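Local coordinates for dTDP-4-dehydrorhamnose reductase (Yersinia enterocolitica, PDB 5U9C), which probably catalyses the NADPH-dependent reduction of dTDP-4-dehydro-beta-L-rhamnose to dTDP-L-rhamnose, the last step in making this activated sugar, at residues N201-I204 against W205-K209; K275-L278 against W279-L283; I243-S247 against S248-L252; G15-G18 against A19-S23; S50-A54 against E55-V59. All coordinates share one frame; numbering follows the deposited sequence.

Contact 1 (N201-I204 against W205-K209); sequences NFII and WAINK
The rings of Phe-202 and Trp-205 meet at a slant, with planes 33° apart. Phe-202 CE1 lies 3.8 Å from Trp-205 CE3, on the six-membered part of the indole. Lys-209 CG sits over one face of the indole, toward its rim. The carbonyl oxygen of Phe-202 lies at the indole edge, in its plane. Both rings belong to helix 196-209, which packs on the parallel sheet of the Rossmann-type fold. Each ring carbon CG is anti to its own backbone N (chi1 175° for Phe-202 and 174° for Trp-205), and the two rings leave the helix on the same flank. There both touch Ala-273, and Phe-202 also meets the ring of Phe-217. Trp-205 NE1 makes a weak hydrogen bond to Asp-272.

Ala-206 stands one turn on from Phe-202, and its CB is 4.1 Å from Phe-202 CE2. The next pair along the helix is aliphatic. Ile-203 touches strands 149-154 and 100-106, and Ile-207 touches Trp-100 of the latter. Four successive i to i+4 backbone bonds tie the turns together. The shortest runs from Ala-206 N to Phe-202 O at 2.8 Å. Ile-207 N donates to Ile-203 O at 2.9 Å, and beside this bond the methyl Ile-207 CD1 lies 3.9 Å from Ile-203 CG2.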
loop_
_atom_site.group_PDB
_atom_site.type_symbol
_atom_site.label_atom_id
_atom_site.label_comp_id
_atom_site.label_asym_id
_atom_site.label_seq_id
_atom_site.Cartn_x
_atom_site.Cartn_y
_atom_site.Cartn_z
ATOM N N ASN D 201 -18.520 -30.832 17.194
ATOM C CA ASN D 201 -18.312 -32.206 16.758
ATOM C C ASN D 201 -16.862 -32.432 16.303
ATOM O O ASN D 201 -16.282 -33.487 16.595
ATOM C CB ASN D 201 -19.295 -32.573 15.644
ATOM C CG ASN D 201 -20.753 -32.589 16.125
ATOM O OD1 ASN D 201 -21.031 -32.838 17.304
ATOM N ND2 ASN D 201 -21.684 -32.344 15.210
ATOM N N PHE D 202 -16.300 -31.451 15.593
ATOM C CA PHE D 202 -14.927 -31.545 15.125
ATOM C C PHE D 202 -13.959 -31.555 16.304
ATOM O O PHE D 202 -12.982 -32.312 16.300
ATOM C CB PHE D 202 -14.534 -30.423 14.151
ATOM C CG PHE D 202 -13.079 -30.471 13.771
ATOM C CD1 PHE D 202 -12.645 -31.333 12.778
ATOM C CD2 PHE D 202 -12.137 -29.740 14.470
ATOM C CE1 PHE D 202 -11.302 -31.416 12.444
ATOM C CE2 PHE D 202 -10.790 -29.838 14.162
ATOM C CZ PHE D 202 -10.378 -30.667 13.148
ATOM N N ILE D 203 -14.238 -30.721 17.303
ATOM C CA ILE D 203 -13.397 -30.634 18.481
ATOM C C ILE D 203 -13.369 -31.968 19.251
ATOM O O ILE D 203 -12.297 -32.378 19.717
ATOM C CB ILE D 203 -13.810 -29.460 19.375
ATOM C CG1 ILE D 203 -13.408 -28.147 18.689
ATOM C CG2 ILE D 203 -13.141 -29.565 20.729
ATOM C CD1 ILE D 203 -13.876 -26.899 19.395
ATOM N N ILE D 204 -14.520 -32.637 19.378
ATOM C CA ILE D 204 -14.578 -33.935 20.070
ATOM C C ILE D 204 -13.678 -34.931 19.315
ATOM O O ILE D 204 -12.890 -35.666 19.916
ATOM C CB ILE D 204 -16.033 -34.448 20.182
ATOM C CG1 ILE D 204 -16.893 -33.470 21.007
ATOM C CG2 ILE D 204 -16.084 -35.855 20.783
ATOM C CD1 ILE D 204 -16.484 -33.327 22.462
ATOM N N TRP D 205 -13.769 -34.911 17.993
ATOM C CA TRP D 205 -12.940 -35.763 17.150
ATOM C C TRP D 205 -11.461 -35.416 17.346
ATOM O O TRP D 205 -10.626 -36.311 17.472
ATOM C CB TRP D 205 -13.348 -35.621 15.667
ATOM C CG TRP D 205 -12.460 -36.347 14.689
ATOM C CD1 TRP D 205 -12.642 -37.599 14.191
ATOM C CD2 TRP D 205 -11.240 -35.858 14.101
ATOM N NE1 TRP D 205 -11.618 -37.925 13.327
ATOM C CE2 TRP D 205 -10.739 -36.881 13.263
ATOM C CE3 TRP D 205 -10.520 -34.667 14.213
ATOM C CZ2 TRP D 205 -9.559 -36.739 12.530
ATOM C CZ3 TRP D 205 -9.343 -34.523 13.478
ATOM C CH2 TRP D 205 -8.876 -35.555 12.649
ATOM N N ALA D 206 -11.164 -34.120 17.420
ATOM C CA ALA D 206 -9.781 -33.632 17.545
ATOM C C ALA D 206 -9.135 -34.026 18.857
ATOM O O ALA D 206 -7.958 -34.370 18.897
ATOM C CB ALA D 206 -9.735 -32.122 17.376
ATOM N N ILE D 207 -9.912 -33.957 19.928
ATOM C CA ILE D 207 -9.439 -34.361 21.237
ATOM C C ILE D 207 -9.072 -35.846 21.225
ATOM O O ILE D 207 -8.045 -36.223 21.766
ATOM C CB ILE D 207 -10.502 -34.101 22.317
ATOM C CG1 ILE D 207 -10.743 -32.602 22.486
ATOM C CG2 ILE D 207 -10.065 -34.699 23.663
ATOM C CD1 ILE D 207 -12.013 -32.278 23.251
ATOM N N ASN D 208 -9.907 -36.675 20.593
ATOM C CA ASN D 208 -9.679 -38.122 20.529
ATOM C C ASN D 208 -8.416 -38.482 19.734
ATOM O O ASN D 208 -7.716 -39.425 20.087
ATOM C CB ASN D 208 -10.903 -38.839 19.915
ATOM C CG ASN D 208 -10.753 -40.360 19.881
ATOM O OD1 ASN D 208 -10.876 -40.981 18.827
ATOM N ND2 ASN D 208 -10.453 -40.951 21.012
ATOM N N LYS D 209 -8.159 -37.758 18.649
ATOM C CA LYS D 209 -6.986 -37.998 17.801
ATOM C C LYS D 209 -5.762 -37.228 18.236
ATOM O O LYS D 209 -4.672 -37.518 17.769
ATOM C CB LYS D 209 -7.265 -37.552 16.345
ATOM C CG LYS D 209 -8.392 -38.289 15.650
ATOM C CD LYS D 209 -8.185 -39.804 15.539
ATOM C CE LYS D 209 -7.101 -40.177 14.534
ATOM N NZ LYS D 209 -7.495 -39.863 13.128
#

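Contact 2 (K275-L278 against W279-L283); sequences KPSL and WKSDL
Asp-282 reaches back over the start of its helix to the backbone of Ser-277. Its CG is anti to its own carbonyl carbon (chi1 -64°), which turns the carboxylate toward the incoming chain. OD2 accepts from Ser-277 N at 2.8 Å through its syn lone pair. OD1 lies 3.3 Å from Ser-277 CB. Ser-219 OG also bonds to OD2, and this second grip helps to fix the rotation of the buried carboxylate. OD1 has a weak bond from Gln-198.

Leu-278 is the N-cap of helix 279-288. Its carbonyl oxygen takes the first i to i+4 bond, from Asp-282 N at 3.0 Å, and the bond is nearly straight at 172°. Leu-278 is an exposed residue, and its CB lies 4.0 Å from Ser-281 OG.

Trp-279 has CG between its backbone N and carbonyl carbon (chi1 76°), which turns the indole away from the 275-278 chain and onto Ala-231 and Ile-193. Lys-280 CG lies over one face of the indole.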
loop_
_atom_site.group_PDB
_atom_site.type_symbol
_atom_site.label_atom_id
_atom_site.label_comp_id
_atom_site.label_asym_id
_atom_site.label_seq_id
_atom_site.Cartn_x
_atom_site.Cartn_y
_atom_site.Cartn_z
ATOM N N LYS D 275 -16.807 -32.570 9.046
ATOM C CA LYS D 275 -16.465 -31.363 8.300
ATOM C C LYS D 275 -17.624 -30.404 8.071
ATOM O O LYS D 275 -18.776 -30.807 8.135
ATOM C CB LYS D 275 -15.867 -31.780 6.947
ATOM C CG LYS D 275 -14.657 -32.718 7.104
ATOM C CD LYS D 275 -14.036 -33.163 5.802
ATOM C CE LYS D 275 -12.899 -34.140 6.054
ATOM N NZ LYS D 275 -13.357 -35.438 6.662
ATOM N N PRO D 276 -17.318 -29.118 7.805
ATOM C CA PRO D 276 -18.412 -28.213 7.501
ATOM C C PRO D 276 -18.877 -28.476 6.082
ATOM O O PRO D 276 -18.231 -29.220 5.343
ATOM C CB PRO D 276 -17.779 -26.824 7.600
ATOM C CG PRO D 276 -16.330 -27.031 7.818
ATOM C CD PRO D 276 -16.019 -28.469 7.606
ATOM N N SER D 277 -19.961 -27.838 5.690
ATOM C CA SER D 277 -20.504 -28.025 4.348
ATOM C C SER D 277 -20.633 -26.643 3.654
ATOM O O SER D 277 -19.803 -25.750 3.882
ATOM C CB SER D 277 -21.837 -28.787 4.485
ATOM O OG SER D 277 -22.457 -28.997 3.244
ATOM N N LEU D 278 -21.634 -26.476 2.800
ATOM C CA LEU D 278 -21.873 -25.212 2.107
ATOM C C LEU D 278 -22.558 -24.250 3.091
ATOM O O LEU D 278 -23.356 -24.683 3.931
ATOM C CB LEU D 278 -22.732 -25.440 0.876
ATOM C CG LEU D 278 -22.180 -26.435 -0.159
ATOM C CD1 LEU D 278 -23.212 -26.750 -1.240
ATOM C CD2 LEU D 278 -20.880 -25.941 -0.791
ATOM N N TRP D 279 -22.238 -22.960 3.010
ATOM C CA TRP D 279 -22.810 -21.977 3.969
ATOM C C TRP D 279 -24.346 -21.998 4.034
ATOM O O TRP D 279 -24.892 -22.005 5.118
ATOM C CB TRP D 279 -22.285 -20.554 3.715
ATOM C CG TRP D 279 -22.880 -19.842 2.552
ATOM C CD1 TRP D 279 -22.482 -19.908 1.246
ATOM C CD2 TRP D 279 -24.002 -18.962 2.584
ATOM N NE1 TRP D 279 -23.272 -19.102 0.473
ATOM C CE2 TRP D 279 -24.205 -18.498 1.268
ATOM C CE3 TRP D 279 -24.854 -18.508 3.604
ATOM C CZ2 TRP D 279 -25.234 -17.608 0.934
ATOM C CZ3 TRP D 279 -25.858 -17.597 3.277
ATOM C CH2 TRP D 279 -26.043 -17.168 1.948
ATOM N N LYS D 280 -25.024 -22.054 2.888
ATOM C CA LYS D 280 -26.494 -22.082 2.877
ATOM C C LYS D 280 -27.082 -23.295 3.580
ATOM O O LYS D 280 -28.059 -23.157 4.310
ATOM C CB LYS D 280 -27.085 -21.974 1.466
ATOM C CG LYS D 280 -27.189 -20.556 0.958
ATOM C CD LYS D 280 -28.046 -20.493 -0.295
ATOM C CE LYS D 280 -28.293 -19.057 -0.719
ATOM N NZ LYS D 280 -29.213 -19.000 -1.880
ATOM N N SER D 281 -26.482 -24.463 3.377
ATOM C CA SER D 281 -26.959 -25.690 4.027
ATOM C C SER D 281 -26.709 -25.631 5.525
ATOM O O SER D 281 -27.571 -26.014 6.288
ATOM C CB SER D 281 -26.239 -26.934 3.496
ATOM O OG SER D 281 -26.245 -26.958 2.094
ATOM N N ASP D 282 -25.507 -25.214 5.937
ATOM C CA ASP D 282 -25.174 -25.141 7.366
ATOM C C ASP D 282 -26.053 -24.103 8.091
ATOM O O ASP D 282 -26.513 -24.344 9.216
ATOM C CB ASP D 282 -23.672 -24.865 7.578
ATOM C CG ASP D 282 -22.783 -26.006 7.064
ATOM O OD1 ASP D 282 -23.282 -27.147 6.941
ATOM O OD2 ASP D 282 -21.584 -25.768 6.782
ATOM N N LEU D 283 -26.296 -22.966 7.440
ATOM C CA LEU D 283 -27.171 -21.948 8.008
ATOM C C LEU D 283 -28.596 -22.494 8.122
ATOM O O LEU D 283 -29.241 -22.295 9.147
ATOM C CB LEU D 283 -27.180 -20.688 7.150
ATOM C CG LEU D 283 -28.069 -19.522 7.587
ATOM C CD1 LEU D 283 -27.599 -18.967 8.914
ATOM C CD2 LEU D 283 -27.995 -18.435 6.528
#

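Contact 3 (I243-S247 against S248-L252); sequences IPVHS and SVFPL
A short 3-10 turn follows the end of strand 241-245, at a surface where subunits meet. Val-249 N donates to His-246 O at 3.1 Å. Phe-250 N donates to Ser-247 O at 3.2 Å. In both bonds the donor stands above the carbonyl plane, 43° and 56° out of it, so neither uses a lone pair in that plane.

Val-245, the last strand residue, points its side chain at the turn. Its CG2 lies 3.8 Å from Phe-250 CE2, and the two side chains cross at about a right angle. The same methyl also approaches Val-249 CG2, but Val-249 was built in two conformers, so the closeness of that approach is doubtful. The Phe-250 ring packs on Val-186 of the neighbouring strand 182-186.

A water accepts from Ser-248 N at 3.0 Å. Its link to Ser-247 OG belongs to one of two deposited conformers and is less certain.

His-246 turns its ring away from the turn. Its ND1 bonds to Asp-188, and its NE2 bonds to Glu-263 of a third subunit. Ser-248 O accepts from the Ser-253 hydroxyl of a second subunit.

Ser-247 lies near Arg-256, an (R)-malate-binding residue of this protein, although no malate is bound to this chain. The successive i to i+3 bonds are typical of a 3-10 turn, here leading the chain out of a parallel strand.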
loop_
_atom_site.group_PDB
_atom_site.type_symbol
_atom_site.label_atom_id
_atom_site.label_comp_id
_atom_site.label_asym_id
_atom_site.label_seq_id
_atom_site.Cartn_x
_atom_site.Cartn_y
_atom_site.Cartn_z
ATOM N N ILE D 243 -32.816 -4.880 3.217
ATOM C CA ILE D 243 -32.152 -3.789 2.523
ATOM C C ILE D 243 -30.630 -3.877 2.664
ATOM O O ILE D 243 -30.138 -3.915 3.788
ATOM C CB ILE D 243 -32.646 -2.436 3.149
ATOM C CG1 ILE D 243 -34.183 -2.317 3.038
ATOM C CG2 ILE D 243 -31.966 -1.223 2.517
ATOM C CD1 ILE D 243 -34.781 -1.105 3.753
ATOM N N PRO D 244 -29.888 -3.891 1.527
ATOM C CA PRO D 244 -28.426 -3.910 1.618
ATOM C C PRO D 244 -27.918 -2.509 1.913
ATOM O O PRO D 244 -28.337 -1.564 1.256
ATOM C CB PRO D 244 -27.983 -4.365 0.222
ATOM C CG PRO D 244 -29.085 -3.948 -0.701
ATOM C CD PRO D 244 -30.356 -3.890 0.126
ATOM N N VAL D 245 -27.089 -2.357 2.932
ATOM C CA VAL D 245 -26.524 -1.058 3.244
ATOM C C VAL D 245 -25.006 -1.116 3.323
ATOM O O VAL D 245 -24.431 -2.168 3.595
ATOM C CB VAL D 245 -27.070 -0.492 4.568
ATOM C CG1 VAL D 245 -28.575 -0.331 4.479
ATOM C CG2 VAL D 245 -26.693 -1.366 5.769
ATOM N N HIS D 246 -24.370 0.024 3.099
ATOM C CA HIS D 246 -22.919 0.156 3.241
ATOM C C HIS D 246 -22.565 0.267 4.719
ATOM O O HIS D 246 -23.390 0.702 5.539
ATOM C CB HIS D 246 -22.397 1.376 2.458
ATOM C CG HIS D 246 -22.455 1.189 0.976
ATOM N ND1 HIS D 246 -21.594 0.341 0.308
ATOM C CD2 HIS D 246 -23.283 1.695 0.040
ATOM C CE1 HIS D 246 -21.874 0.364 -0.983
ATOM N NE2 HIS D 246 -22.892 1.177 -1.173
ATOM N N SER D 247 -21.341 -0.119 5.063
ATOM C CA SER D 247 -20.895 -0.114 6.459
ATOM C C SER D 247 -20.909 1.258 7.126
ATOM O O SER D 247 -20.975 1.338 8.352
ATOM C CB SER D 247 -19.516 -0.776 6.586
ATOM O OG SER D 247 -18.598 -0.166 5.714
ATOM N N SER D 248 -20.865 2.327 6.330
ATOM C CA SER D 248 -20.951 3.677 6.857
ATOM C C SER D 248 -22.245 3.988 7.622
ATOM O O SER D 248 -22.255 4.881 8.457
ATOM C CB SER D 248 -20.867 4.696 5.719
ATOM O OG SER D 248 -21.920 4.491 4.802
ATOM N N VAL D 249 -23.345 3.294 7.324
ATOM C CA VAL D 249 -24.593 3.615 8.041
ATOM C C VAL D 249 -24.557 3.113 9.494
ATOM O O VAL D 249 -25.291 3.627 10.328
ATOM C CB VAL D 249 -25.881 3.167 7.303
ATOM C CG1 VAL D 249 -25.909 3.763 5.903
ATOM C CG2 VAL D 249 -26.016 1.656 7.266
ATOM N N PHE D 250 -23.684 2.145 9.798
ATOM C CA PHE D 250 -23.513 1.664 11.184
ATOM C C PHE D 250 -22.082 1.926 11.637
ATOM O O PHE D 250 -21.248 1.051 11.564
ATOM C CB PHE D 250 -23.813 0.161 11.281
ATOM C CG PHE D 250 -25.220 -0.190 10.917
ATOM C CD1 PHE D 250 -26.274 0.308 11.660
ATOM C CD2 PHE D 250 -25.490 -1.047 9.862
ATOM C CE1 PHE D 250 -27.594 -0.016 11.341
ATOM C CE2 PHE D 250 -26.798 -1.394 9.547
ATOM C CZ PHE D 250 -27.852 -0.871 10.285
ATOM N N PRO D 251 -21.785 3.146 12.085
ATOM C CA PRO D 251 -20.403 3.407 12.516
ATOM C C PRO D 251 -19.960 2.510 13.681
ATOM O O PRO D 251 -20.721 2.296 14.614
ATOM C CB PRO D 251 -20.424 4.865 12.956
ATOM C CG PRO D 251 -21.820 5.319 12.907
ATOM C CD PRO D 251 -22.668 4.310 12.225
ATOM N N LEU D 252 -18.735 2.019 13.614
ATOM C CA LEU D 252 -18.172 1.135 14.625
ATOM C C LEU D 252 -16.757 1.599 14.934
ATOM O O LEU D 252 -16.133 2.220 14.096
ATOM C CB LEU D 252 -18.132 -0.287 14.088
ATOM C CG LEU D 252 -19.467 -0.927 13.679
ATOM C CD1 LEU D 252 -19.229 -2.152 12.796
ATOM C CD2 LEU D 252 -20.327 -1.260 14.886
HETATM O O HOH W 1 -19.293 2.204 3.739
#

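Contact 4 (G15-G18 against A19-S23); sequences GMLG and AYVTS
Gly-18 and Ala-19 are joined in sequence. Gly-18 meets 19-23 through its backbone alone, while Ala-19 uses both its N-H and its methyl. Gly-18 O takes two bonds from Thr-22. Thr-22 N and Thr-22 OG1 each lie 2.9 Å from it, and they arrive from opposite faces of the carbonyl plane. The backbone bond is nearly straight at 173°. The hydroxyl can reach back because OG1 is anti to its own carbonyl carbon (chi1 -59°).

Ala-19 N donates to Gly-15 O at 3.0 Å, which closes the first turn. The methyl Ala-19 CB also rests 3.3 Å from Gly-15 O. Gly-15 is the N-cap of helix 16-25. Gly-13, Gly-15 and Gly-18 match the GxGxxG pattern, consistent with the dinucleotide-binding turn of a Rossmann fold. The helix links strands 7-11 and 31-34 in a beta-alpha-beta unit.

Tyr-20 swings back along the helix. Its CD2 lies 3.1 Å from Met-16 O, at an oblique approach to the ring. Leu-17 O lies at the ring edge, near its plane. The hydroxyl reaches further and bonds to the backbone N of Gly-160, while the ring packs on Ala-196, Met-197 and Cys-200 of helix 196-209. On another side of the helix Leu-17 CD1 lies 4.3 Å from Val-21 CG2, and both side chains touch Phe-63.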
loop_
_atom_site.group_PDB
_atom_site.type_symbol
_atom_site.label_atom_id
_atom_site.label_comp_id
_atom_site.label_asym_id
_atom_site.label_seq_id
_atom_site.Cartn_x
_atom_site.Cartn_y
_atom_site.Cartn_z
ATOM N N GLY D 15 -19.782 -20.174 27.174
ATOM C CA GLY D 15 -19.922 -19.376 25.960
ATOM C C GLY D 15 -20.704 -20.186 24.929
ATOM O O GLY D 15 -21.125 -21.314 25.203
HETATM N N MSE D 16 -20.868 -19.627 23.734
HETATM C CA MSE D 16 -21.628 -20.289 22.651
HETATM C C MSE D 16 -21.053 -21.648 22.326
HETATM O O MSE D 16 -21.734 -22.675 22.455
HETATM C CB MSE D 16 -21.626 -19.364 21.429
HETATM C CG MSE D 16 -22.157 -19.945 20.119
HETATM SE SE MSE D 16 -22.177 -18.489 18.756
HETATM C CE MSE D 16 -20.842 -17.162 19.379
ATOM N N LEU D 17 -19.791 -21.661 21.914
ATOM C CA LEU D 17 -19.108 -22.899 21.571
ATOM C C LEU D 17 -18.895 -23.785 22.797
ATOM O O LEU D 17 -19.125 -24.986 22.737
ATOM C CB LEU D 17 -17.746 -22.606 20.918
ATOM C CG LEU D 17 -16.937 -23.847 20.536
ATOM C CD1 LEU D 17 -17.702 -24.706 19.523
ATOM C CD2 LEU D 17 -15.579 -23.455 20.015
ATOM N N GLY D 18 -18.441 -23.187 23.896
ATOM C CA GLY D 18 -18.147 -23.928 25.119
ATOM C C GLY D 18 -19.286 -24.754 25.687
ATOM O O GLY D 18 -19.058 -25.849 26.214
ATOM N N ALA D 19 -20.505 -24.217 25.608
ATOM C CA ALA D 19 -21.685 -24.910 26.126
ATOM C C ALA D 19 -21.950 -26.195 25.328
ATOM O O ALA D 19 -22.264 -27.227 25.915
ATOM C CB ALA D 19 -22.917 -23.989 26.126
ATOM N N TYR D 20 -21.818 -26.128 23.997
ATOM C CA TYR D 20 -21.999 -27.320 23.183
ATOM C C TYR D 20 -20.930 -28.368 23.563
ATOM O O TYR D 20 -21.246 -29.528 23.760
ATOM C CB TYR D 20 -21.912 -27.018 21.676
ATOM C CG TYR D 20 -23.084 -26.259 21.021
ATOM C CD1 TYR D 20 -24.271 -26.910 20.664
ATOM C CD2 TYR D 20 -22.944 -24.936 20.649
ATOM C CE1 TYR D 20 -25.313 -26.215 20.030
ATOM C CE2 TYR D 20 -23.966 -24.240 20.012
ATOM C CZ TYR D 20 -25.141 -24.872 19.698
ATOM O OH TYR D 20 -26.124 -24.139 19.055
ATOM N N VAL D 21 -19.676 -27.941 23.689
ATOM C CA VAL D 21 -18.577 -28.857 24.002
ATOM C C VAL D 21 -18.751 -29.546 25.363
ATOM O O VAL D 21 -18.677 -30.771 25.443
ATOM C CB VAL D 21 -17.195 -28.165 23.901
ATOM C CG1 VAL D 21 -16.083 -29.116 24.314
ATOM C CG2 VAL D 21 -16.950 -27.708 22.474
ATOM N N THR D 22 -18.980 -28.754 26.411
ATOM C CA THR D 22 -19.189 -29.266 27.775
ATOM C C THR D 22 -20.296 -30.319 27.758
ATOM O O THR D 22 -20.165 -31.394 28.347
ATOM C CB THR D 22 -19.541 -28.105 28.757
ATOM O OG1 THR D 22 -18.469 -27.139 28.776
ATOM C CG2 THR D 22 -19.754 -28.613 30.164
ATOM N N SER D 23 -21.367 -30.013 27.037
ATOM C CA SER D 23 -22.496 -30.916 26.908
ATOM C C SER D 23 -22.108 -32.215 26.180
ATOM O O SER D 23 -22.390 -33.302 26.678
ATOM C CB SER D 23 -23.648 -30.194 26.199
ATOM O OG SER D 23 -24.721 -31.066 25.952
#

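Contact 5 (S50-A54 against E55-V59); sequences SYITA and EKPDV
One CH-pi contact joins Tyr-51 and Glu-55, one turn apart. Glu-55 CG sits over a face of the tyrosine ring, 4.2 Å from its centroid and toward the rim. The chain bends at chi2 (-64°), and the carboxylate runs obliquely to the ring with OE2 3.8 Å from Tyr-51 CE1. OE1 forms a salt bridge with Lys-7.

The apolar contact is between Ile-52 CG2 and Pro-57 CG, 4.1 Å apart, with the side chains crossing at about a right angle.

The backbone bonds weaken and fork as the helix ends. Glu-55 N donates to Tyr-51 O at 3.3 Å and weakly to Ile-52 O. Lys-56 N has weak bonds to Ile-52 O and Thr-53 O, each 3.2 Å long. Lys-56 then leaves the helix with positive phi (49°).

Helix 48-55 lies against helix 76-97 through Ile-52 and Thr-53. Tyr-51 and Glu-55 rest on strands 7-11 and 31-34, and the chain runs on into strand 59-62.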
loop_
_atom_site.group_PDB
_atom_site.type_symbol
_atom_site.label_atom_id
_atom_site.label_comp_id
_atom_site.label_asym_id
_atom_site.label_seq_id
_atom_site.Cartn_x
_atom_site.Cartn_y
_atom_site.Cartn_z
ATOM N N SER D 50 -0.436 -21.090 38.376
ATOM C CA SER D 50 -0.530 -21.930 39.575
ATOM C C SER D 50 -1.784 -22.777 39.567
ATOM O O SER D 50 -1.730 -23.964 39.880
ATOM C CB SER D 50 -0.497 -21.102 40.850
ATOM O OG SER D 50 0.762 -20.505 41.000
ATOM N N TYR D 51 -2.906 -22.172 39.191
ATOM C CA TYR D 51 -4.189 -22.896 39.147
ATOM C C TYR D 51 -4.163 -24.049 38.153
ATOM O O TYR D 51 -4.415 -25.188 38.525
ATOM C CB TYR D 51 -5.382 -21.960 38.852
ATOM C CG TYR D 51 -6.646 -22.718 38.569
ATOM C CD1 TYR D 51 -7.302 -23.435 39.574
ATOM C CD2 TYR D 51 -7.173 -22.750 37.288
ATOM C CE1 TYR D 51 -8.463 -24.171 39.299
ATOM C CE2 TYR D 51 -8.308 -23.474 36.997
ATOM C CZ TYR D 51 -8.954 -24.178 37.991
ATOM O OH TYR D 51 -10.081 -24.870 37.648
ATOM N N ILE D 52 -3.824 -23.770 36.906
ATOM C CA ILE D 52 -3.816 -24.837 35.908
ATOM C C ILE D 52 -2.798 -25.956 36.189
ATOM O O ILE D 52 -3.139 -27.139 36.065
ATOM C CB ILE D 52 -3.655 -24.281 34.489
ATOM C CG1 ILE D 52 -4.861 -23.382 34.175
ATOM C CG2 ILE D 52 -3.513 -25.416 33.473
ATOM C CD1 ILE D 52 -4.837 -22.800 32.778
ATOM N N THR D 53 -1.577 -25.603 36.594
ATOM C CA THR D 53 -0.558 -26.620 36.831
ATOM C C THR D 53 -0.938 -27.546 37.977
ATOM O O THR D 53 -0.674 -28.738 37.897
ATOM C CB THR D 53 0.864 -26.041 37.026
ATOM O OG1 THR D 53 0.860 -25.058 38.065
ATOM C CG2 THR D 53 1.340 -25.392 35.744
ATOM N N ALA D 54 -1.574 -27.005 39.027
ATOM C CA ALA D 54 -2.033 -27.838 40.154
ATOM C C ALA D 54 -3.153 -28.798 39.727
ATOM O O ALA D 54 -3.271 -29.886 40.302
ATOM C CB ALA D 54 -2.476 -26.989 41.352
ATOM N N GLU D 55 -3.962 -28.416 38.727
ATOM C CA GLU D 55 -5.033 -29.300 38.223
ATOM C C GLU D 55 -4.489 -30.450 37.373
ATOM O O GLU D 55 -5.153 -31.478 37.217
ATOM C CB GLU D 55 -6.059 -28.522 37.378
ATOM C CG GLU D 55 -6.907 -27.531 38.164
ATOM C CD GLU D 55 -7.784 -28.216 39.182
ATOM O OE1 GLU D 55 -8.449 -29.201 38.809
ATOM O OE2 GLU D 55 -7.809 -27.774 40.345
ATOM N N LYS D 56 -3.305 -30.256 36.793
ATOM C CA LYS D 56 -2.662 -31.282 35.955
ATOM C C LYS D 56 -3.587 -31.871 34.900
ATOM O O LYS D 56 -3.758 -33.075 34.825
ATOM C CB LYS D 56 -2.052 -32.393 36.817
ATOM C CG LYS D 56 -0.917 -31.890 37.689
ATOM C CD LYS D 56 -0.358 -32.972 38.588
ATOM C CE LYS D 56 0.807 -32.416 39.390
ATOM N NZ LYS D 56 1.328 -33.410 40.343
ATOM N N PRO D 57 -4.187 -31.014 34.069
ATOM C CA PRO D 57 -5.057 -31.573 33.052
ATOM C C PRO D 57 -4.269 -32.265 31.956
ATOM O O PRO D 57 -3.102 -31.950 31.746
ATOM C CB PRO D 57 -5.741 -30.331 32.476
ATOM C CG PRO D 57 -4.722 -29.240 32.625
ATOM C CD PRO D 57 -3.992 -29.559 33.908
ATOM N N ASP D 58 -4.903 -33.204 31.271
ATOM C CA ASP D 58 -4.310 -33.865 30.098
ATOM C C ASP D 58 -4.637 -33.042 28.843
ATOM O O ASP D 58 -3.889 -33.064 27.843
ATOM C CB ASP D 58 -4.909 -35.246 29.924
ATOM C CG ASP D 58 -4.644 -36.126 31.113
ATOM O OD1 ASP D 58 -3.486 -36.552 31.288
ATOM O OD2 ASP D 58 -5.586 -36.343 31.884
ATOM N N VAL D 59 -5.769 -32.343 28.903
ATOM C CA VAL D 59 -6.245 -31.517 27.808
ATOM C C VAL D 59 -6.754 -30.187 28.332
ATOM O O VAL D 59 -7.441 -30.140 29.359
ATOM C CB VAL D 59 -7.403 -32.245 27.076
ATOM C CG1 VAL D 59 -8.127 -31.326 26.095
ATOM C CG2 VAL D 59 -6.892 -33.499 26.379
#

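Overall arrangement
All five contacts are local, and their chemistry follows their place in the fold. Contacts 1 and 4 are partly buried turns of two helices packed side by side. They touch where Ile-203 CD1 meets Leu-17 CD2 at 3.9 Å. Contact 5, also partly buried, ends a third helix against the same parallel sheet, with its centre about 20 Å from those of contacts 1 and 4. Contacts 2 and 3 lie at the surface. In contact 2 an aspartate of the first turn bonds back to the chain before the helix, whereas contact 4 opens on a glycine N-cap. Contact 3 is the outlier, about 45 Å from contact 5 between centres. It alone meets other subunits.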